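Local coordinates for GCN5-related N-acetyltransferase (Sphaerobacter thermophilus, PDB 3TT2), which probably transfers an acyl group, most likely acetyl from acetyl-CoA, to an acceptor substrate, at residues W223-V227 with L267-V271; E189-F195 with S251-R255. All coordinates share one frame; numbering follows the deposited sequence.

Contact 1: residues W223-V227 with L267-V271; sequences WLLAV and LLQEV
Leu224 reaches out from its strand and sets its CD1 methyl between two residues of the helix, Glu270 and Val271. On one side that methyl meets the aliphatic stem of Glu270, with CD1 of Leu224 3.4 Å from CG of Glu270, and the two side chains cross at about a right angle. On the other it meets CG2 of Val271, where the valine and leucine run past each other in opposite directions. The branch of Leu224 gets there because CG stands anti to the carbonyl carbon (chi1 -59°), with CD1 carried on outward. One helical turn back, Leu267 spreads its fork along the strand. CD2 lies 4.0 Å from CB of Leu224 and also rests on the backbone at Ala226, while CD1 of Leu267 meets CB of Ala226 at 4.1 Å. As in other GNAT domains, the helix that follows the probable acetyl-CoA pyrophosphate loop lies on the sheet: helix 263-278 runs roughly against strand 223-228, with the short segments' axes 9.2 Å apart at 145°. Leu267, Glu270 and Val271 reach the strand from one side of the helix, the i, i+3, i+4 spacing of a turn, which the bond from Val271 N to Leu267 O closes at 3.0 Å. Glu270 lends only its carbon stem to the strand; the chain bends at chi2 (95°), and OE2 is hydrogen-bonded to Trp169 NE1. Further out, strand 223-228 is paired with its neighbours on both sides, Leu224 through Cys238 and Leu225 through Arg176. Cys238 also touches Val271, and Thr177 backs Leu224.

Contact 2: residues E189-F195 with S251-R255; sequences EAVEEAF and SVGVR
The ring of Phe195, just past helix 184-194, lies against the strand backbone. CB of Ser251 comes over one of its faces, 3.3 Å from CZ, while Val252 O and Gly253 N approach the edge near the ring plane. The absence of a side chain at Gly253 lets the ring edge come up to the backbone. Beside the ring, the methyl of Ala194 faces the strand backbone, its CB 3.9 Å from Val254 O. This is the close-packed half, the end of the helix and the residue after it against the strand that, as in other GNAT domains, probably leads into the cofactor-binding loop.

The other half opens toward solvent, where Arg255 lies across the helix surface. Its CD lies on Ala190, and the bend at chi3 (63°) brings NH1 back over CA and CB of the same residue, with CB of Ala190 in the guanidinium plane at its edge. Glu193 is exposed and comes from above: OE1 sits 3.2 Å over the centre of the Arg255 guanidinium, and the carboxylate is turned 44° from that plane. OE1 of Glu193 and NE of Arg255 are 3.3 Å apart, yet no N-H points at the oxygen. Putting an alanine at Arg255 would probably leave Glu193 without its countercharge and uncover the side of Ala190 that the arginine now shields. A salt bridge of charges alone tolerates small shifts, so the pairing at this rim is likely to be less exacting than the fit of ring and methyl on the strand.

In the fold
Strand 246-254 and helix 263-278 follow each other in the chain, and through them the contacts join, their centres about 12 Å apart. While Ser251 and the backbone of Gly253 serve contact 2, Val252 points the other way and its CG2 lies 4.2 Å from CG of Leu268. The helices of contacts 1 and 2 thus cover opposite faces of the same sheet, as in the GNAT sandwich. The intervening loop is where relatives hold the cofactor's pyrophosphate. A sulfate lies about 4 Å from the side chain of Val254, the last strand residue before that loop; it probably came from the crystallisation liquor, but its place is consistent with an anion pocket.

Contact 1: residues W223-V227 with L267-V271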
loop_
_atom_site.group_PDB
_atom_site.type_symbol
_atom_site.label_atom_id
_atom_site.label_comp_id
_atom_site.label_asym_id
_atom_site.label_seq_id
_atom_site.Cartn_x
_atom_site.Cartn_y
_atom_site.Cartn_z
ATOM N N TRP A 223 -0.787 -13.928 -12.674
ATOM C CA TRP A 223 0.648 -13.785 -12.517
ATOM C C TRP A 223 1.361 -13.983 -13.845
ATOM O O TRP A 223 1.522 -15.106 -14.324
ATOM C CB TRP A 223 1.175 -14.800 -11.518
ATOM C CG TRP A 223 1.012 -14.362 -10.140
ATOM C CD1 TRP A 223 0.070 -13.503 -9.660
ATOM C CD2 TRP A 223 1.838 -14.719 -9.035
ATOM N NE1 TRP A 223 0.251 -13.317 -8.310
ATOM C CE2 TRP A 223 1.334 -14.049 -7.903
ATOM C CE3 TRP A 223 2.955 -15.547 -8.887
ATOM C CZ2 TRP A 223 1.905 -14.185 -6.640
ATOM C CZ3 TRP A 223 3.526 -15.681 -7.631
ATOM C CH2 TRP A 223 2.999 -15.002 -6.525
ATOM N N LEU A 224 1.856 -12.890 -14.403
ATOM C CA LEU A 224 2.512 -12.944 -15.696
ATOM C C LEU A 224 4.000 -12.749 -15.566
ATOM O O LEU A 224 4.477 -11.961 -14.747
ATOM C CB LEU A 224 1.953 -11.898 -16.648
ATOM C CG LEU A 224 0.466 -12.008 -16.927
ATOM C CD1 LEU A 224 0.168 -10.996 -17.980
ATOM C CD2 LEU A 224 0.122 -13.369 -17.424
ATOM N N LEU A 225 4.725 -13.488 -16.389
ATOM C CA LEU A 225 6.162 -13.435 -16.426
ATOM C C LEU A 225 6.564 -13.071 -17.851
ATOM O O LEU A 225 6.080 -13.675 -18.804
ATOM C CB LEU A 225 6.724 -14.807 -16.075
ATOM C CG LEU A 225 6.141 -15.553 -14.873
ATOM C CD1 LEU A 225 6.908 -16.850 -14.632
ATOM C CD2 LEU A 225 6.153 -14.697 -13.632
ATOM N N ALA A 226 7.419 -12.067 -18.011
ATOM C CA ALA A 226 8.068 -11.872 -19.291
ATOM C C ALA A 226 9.246 -12.840 -19.353
ATOM O O ALA A 226 10.094 -12.888 -18.456
ATOM C CB ALA A 226 8.508 -10.451 -19.472
ATOM N N VAL A 227 9.265 -13.646 -20.405
ATOM C CA VAL A 227 10.234 -14.715 -20.518
ATOM C C VAL A 227 10.965 -14.642 -21.843
ATOM O O VAL A 227 10.342 -14.600 -22.907
ATOM C CB VAL A 227 9.557 -16.077 -20.356
ATOM C CG1 VAL A 227 10.508 -17.192 -20.672
ATOM C CG2 VAL A 227 9.054 -16.218 -18.943
ATOM N N LEU A 267 3.870 -6.055 -20.228
ATOM C CA LEU A 267 3.382 -6.822 -19.075
ATOM C C LEU A 267 2.050 -6.262 -18.585
ATOM O O LEU A 267 1.108 -7.002 -18.379
ATOM C CB LEU A 267 4.382 -6.869 -17.922
ATOM C CG LEU A 267 5.396 -7.999 -18.053
ATOM C CD1 LEU A 267 6.484 -7.873 -16.990
ATOM C CD2 LEU A 267 4.733 -9.347 -17.985
ATOM N N LEU A 268 1.985 -4.948 -18.428
ATOM C CA LEU A 268 0.797 -4.320 -17.927
ATOM C C LEU A 268 -0.366 -4.525 -18.890
ATOM O O LEU A 268 -1.439 -4.951 -18.480
ATOM C CB LEU A 268 1.044 -2.834 -17.671
ATOM C CG LEU A 268 1.684 -2.484 -16.327
ATOM C CD1 LEU A 268 1.824 -0.970 -16.184
ATOM C CD2 LEU A 268 0.908 -3.068 -15.150
ATOM N N GLN A 269 -0.145 -4.230 -20.166
ATOM C CA GLN A 269 -1.185 -4.390 -21.183
ATOM C C GLN A 269 -1.734 -5.822 -21.225
ATOM O O GLN A 269 -2.949 -6.025 -21.316
ATOM C CB GLN A 269 -0.678 -3.950 -22.557
ATOM C CG GLN A 269 -0.569 -2.446 -22.705
ATOM C CD GLN A 269 0.069 -1.998 -24.035
ATOM O OE1 GLN A 269 0.894 -2.712 -24.634
ATOM N NE2 GLN A 269 -0.317 -0.800 -24.497
ATOM N N GLU A 270 -0.845 -6.807 -21.134
ATOM C CA GLU A 270 -1.264 -8.204 -21.058
ATOM C C GLU A 270 -2.104 -8.541 -19.805
ATOM O O GLU A 270 -3.130 -9.231 -19.916
ATOM C CB GLU A 270 -0.061 -9.134 -21.177
ATOM C CG GLU A 270 -0.406 -10.611 -21.263
ATOM C CD GLU A 270 -0.498 -11.145 -22.686
ATOM O OE1 GLU A 270 -1.404 -11.967 -22.941
ATOM O OE2 GLU A 270 0.329 -10.765 -23.545
ATOM N N VAL A 271 -1.679 -8.053 -18.634
ATOM C CA VAL A 271 -2.413 -8.279 -17.379
ATOM C C VAL A 271 -3.799 -7.661 -17.464
ATOM O O VAL A 271 -4.775 -8.256 -17.032
ATOM C CB VAL A 271 -1.685 -7.707 -16.145
ATOM C CG1 VAL A 271 -2.364 -8.149 -14.902
ATOM C CG2 VAL A 271 -0.323 -8.240 -16.086
#

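Contact 2: residues E189-F195 with S251-R255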
loop_
_atom_site.group_PDB
_atom_site.type_symbol
_atom_site.label_atom_id
_atom_site.label_comp_id
_atom_site.label_asym_id
_atom_site.label_seq_id
_atom_site.Cartn_x
_atom_site.Cartn_y
_atom_site.Cartn_z
ATOM N N GLU A 189 12.973 -15.300 -7.567
ATOM C CA GLU A 189 14.312 -14.753 -7.784
ATOM C C GLU A 189 14.264 -13.500 -8.640
ATOM O O GLU A 189 15.035 -12.563 -8.448
ATOM C CB GLU A 189 15.227 -15.785 -8.448
ATOM C CG GLU A 189 15.629 -16.922 -7.534
ATOM C CD GLU A 189 16.417 -18.010 -8.254
ATOM O OE1 GLU A 189 16.449 -18.014 -9.512
ATOM O OE2 GLU A 189 17.010 -18.864 -7.553
ATOM N N ALA A 190 13.354 -13.510 -9.598
ATOM C CA ALA A 190 13.214 -12.408 -10.524
ATOM C C ALA A 190 12.613 -11.212 -9.813
ATOM O O ALA A 190 12.968 -10.081 -10.100
ATOM C CB ALA A 190 12.355 -12.823 -11.682
ATOM N N VAL A 191 11.705 -11.474 -8.879
ATOM C CA VAL A 191 11.053 -10.424 -8.103
ATOM C C VAL A 191 12.025 -9.791 -7.107
ATOM O O VAL A 191 12.005 -8.583 -6.889
ATOM C CB VAL A 191 9.813 -10.965 -7.345
ATOM C CG1 VAL A 191 9.251 -9.921 -6.402
ATOM C CG2 VAL A 191 8.734 -11.390 -8.311
ATOM N N GLU A 192 12.887 -10.608 -6.511
ATOM C CA GLU A 192 13.787 -10.118 -5.475
ATOM C C GLU A 192 14.929 -9.346 -6.078
ATOM O O GLU A 192 15.620 -8.598 -5.399
ATOM C CB GLU A 192 14.320 -11.264 -4.625
ATOM C CG GLU A 192 13.397 -11.634 -3.482
ATOM C CD GLU A 192 13.119 -10.469 -2.539
ATOM O OE1 GLU A 192 13.965 -10.202 -1.656
ATOM O OE2 GLU A 192 12.056 -9.821 -2.682
ATOM N N GLU A 193 15.116 -9.541 -7.370
ATOM C CA GLU A 193 16.176 -8.899 -8.121
ATOM C C GLU A 193 15.630 -7.622 -8.735
ATOM O O GLU A 193 16.138 -6.533 -8.466
ATOM C CB GLU A 193 16.714 -9.843 -9.190
ATOM C CG GLU A 193 17.736 -9.220 -10.111
ATOM C CD GLU A 193 18.275 -10.213 -11.125
ATOM O OE1 GLU A 193 18.157 -11.434 -10.880
ATOM O OE2 GLU A 193 18.812 -9.774 -12.168
ATOM N N ALA A 194 14.611 -7.782 -9.584
ATOM C CA ALA A 194 13.960 -6.673 -10.286
ATOM C C ALA A 194 13.588 -5.549 -9.340
ATOM O O ALA A 194 13.649 -4.371 -9.692
ATOM C CB ALA A 194 12.716 -7.158 -11.031
ATOM N N PHE A 195 13.188 -5.918 -8.138
ATOM C CA PHE A 195 12.782 -4.924 -7.179
ATOM C C PHE A 195 13.848 -4.678 -6.125
ATOM O O PHE A 195 14.372 -3.572 -6.050
ATOM C CB PHE A 195 11.400 -5.262 -6.618
ATOM C CG PHE A 195 10.374 -5.474 -7.694
ATOM C CD1 PHE A 195 9.927 -4.409 -8.459
ATOM C CD2 PHE A 195 9.895 -6.741 -7.973
ATOM C CE1 PHE A 195 9.010 -4.607 -9.463
ATOM C CE2 PHE A 195 8.975 -6.945 -8.973
ATOM C CZ PHE A 195 8.535 -5.879 -9.721
ATOM N N SER A 251 3.345 -5.750 -8.029
ATOM C CA SER A 251 4.613 -5.340 -8.620
ATOM C C SER A 251 4.717 -5.635 -10.105
ATOM O O SER A 251 4.623 -6.787 -10.524
ATOM C CB SER A 251 5.774 -6.002 -7.865
ATOM O OG SER A 251 5.741 -7.422 -7.985
ATOM N N VAL A 252 4.954 -4.599 -10.892
ATOM C CA VAL A 252 5.407 -4.822 -12.249
ATOM C C VAL A 252 6.881 -4.420 -12.303
ATOM O O VAL A 252 7.268 -3.419 -11.716
ATOM C CB VAL A 252 4.584 -4.027 -13.255
ATOM C CG1 VAL A 252 4.577 -2.533 -12.886
ATOM C CG2 VAL A 252 5.113 -4.265 -14.659
ATOM N N GLY A 253 7.725 -5.221 -12.938
ATOM C CA GLY A 253 9.137 -4.877 -12.977
ATOM C C GLY A 253 10.029 -5.697 -13.883
ATOM O O GLY A 253 9.754 -6.852 -14.174
ATOM N N VAL A 254 11.141 -5.104 -14.295
ATOM C CA VAL A 254 12.032 -5.760 -15.229
ATOM C C VAL A 254 13.402 -5.855 -14.605
ATOM O O VAL A 254 13.846 -4.918 -13.965
ATOM C CB VAL A 254 12.065 -5.008 -16.578
ATOM C CG1 VAL A 254 12.917 -5.743 -17.578
ATOM C CG2 VAL A 254 10.662 -4.875 -17.127
ATOM N N ARG A 255 14.062 -7.004 -14.755
ATOM C CA ARG A 255 15.443 -7.170 -14.298
ATOM C C ARG A 255 16.357 -6.269 -15.112
ATOM O O ARG A 255 16.091 -6.025 -16.283
ATOM C CB ARG A 255 15.842 -8.639 -14.379
ATOM C CG ARG A 255 15.298 -9.421 -13.198
ATOM C CD ARG A 255 15.123 -10.878 -13.452
ATOM N NE ARG A 255 16.398 -11.515 -13.722
ATOM C CZ ARG A 255 16.677 -12.775 -13.410
ATOM N NH1 ARG A 255 15.760 -13.514 -12.794
ATOM N NH2 ARG A 255 17.870 -13.288 -13.710
#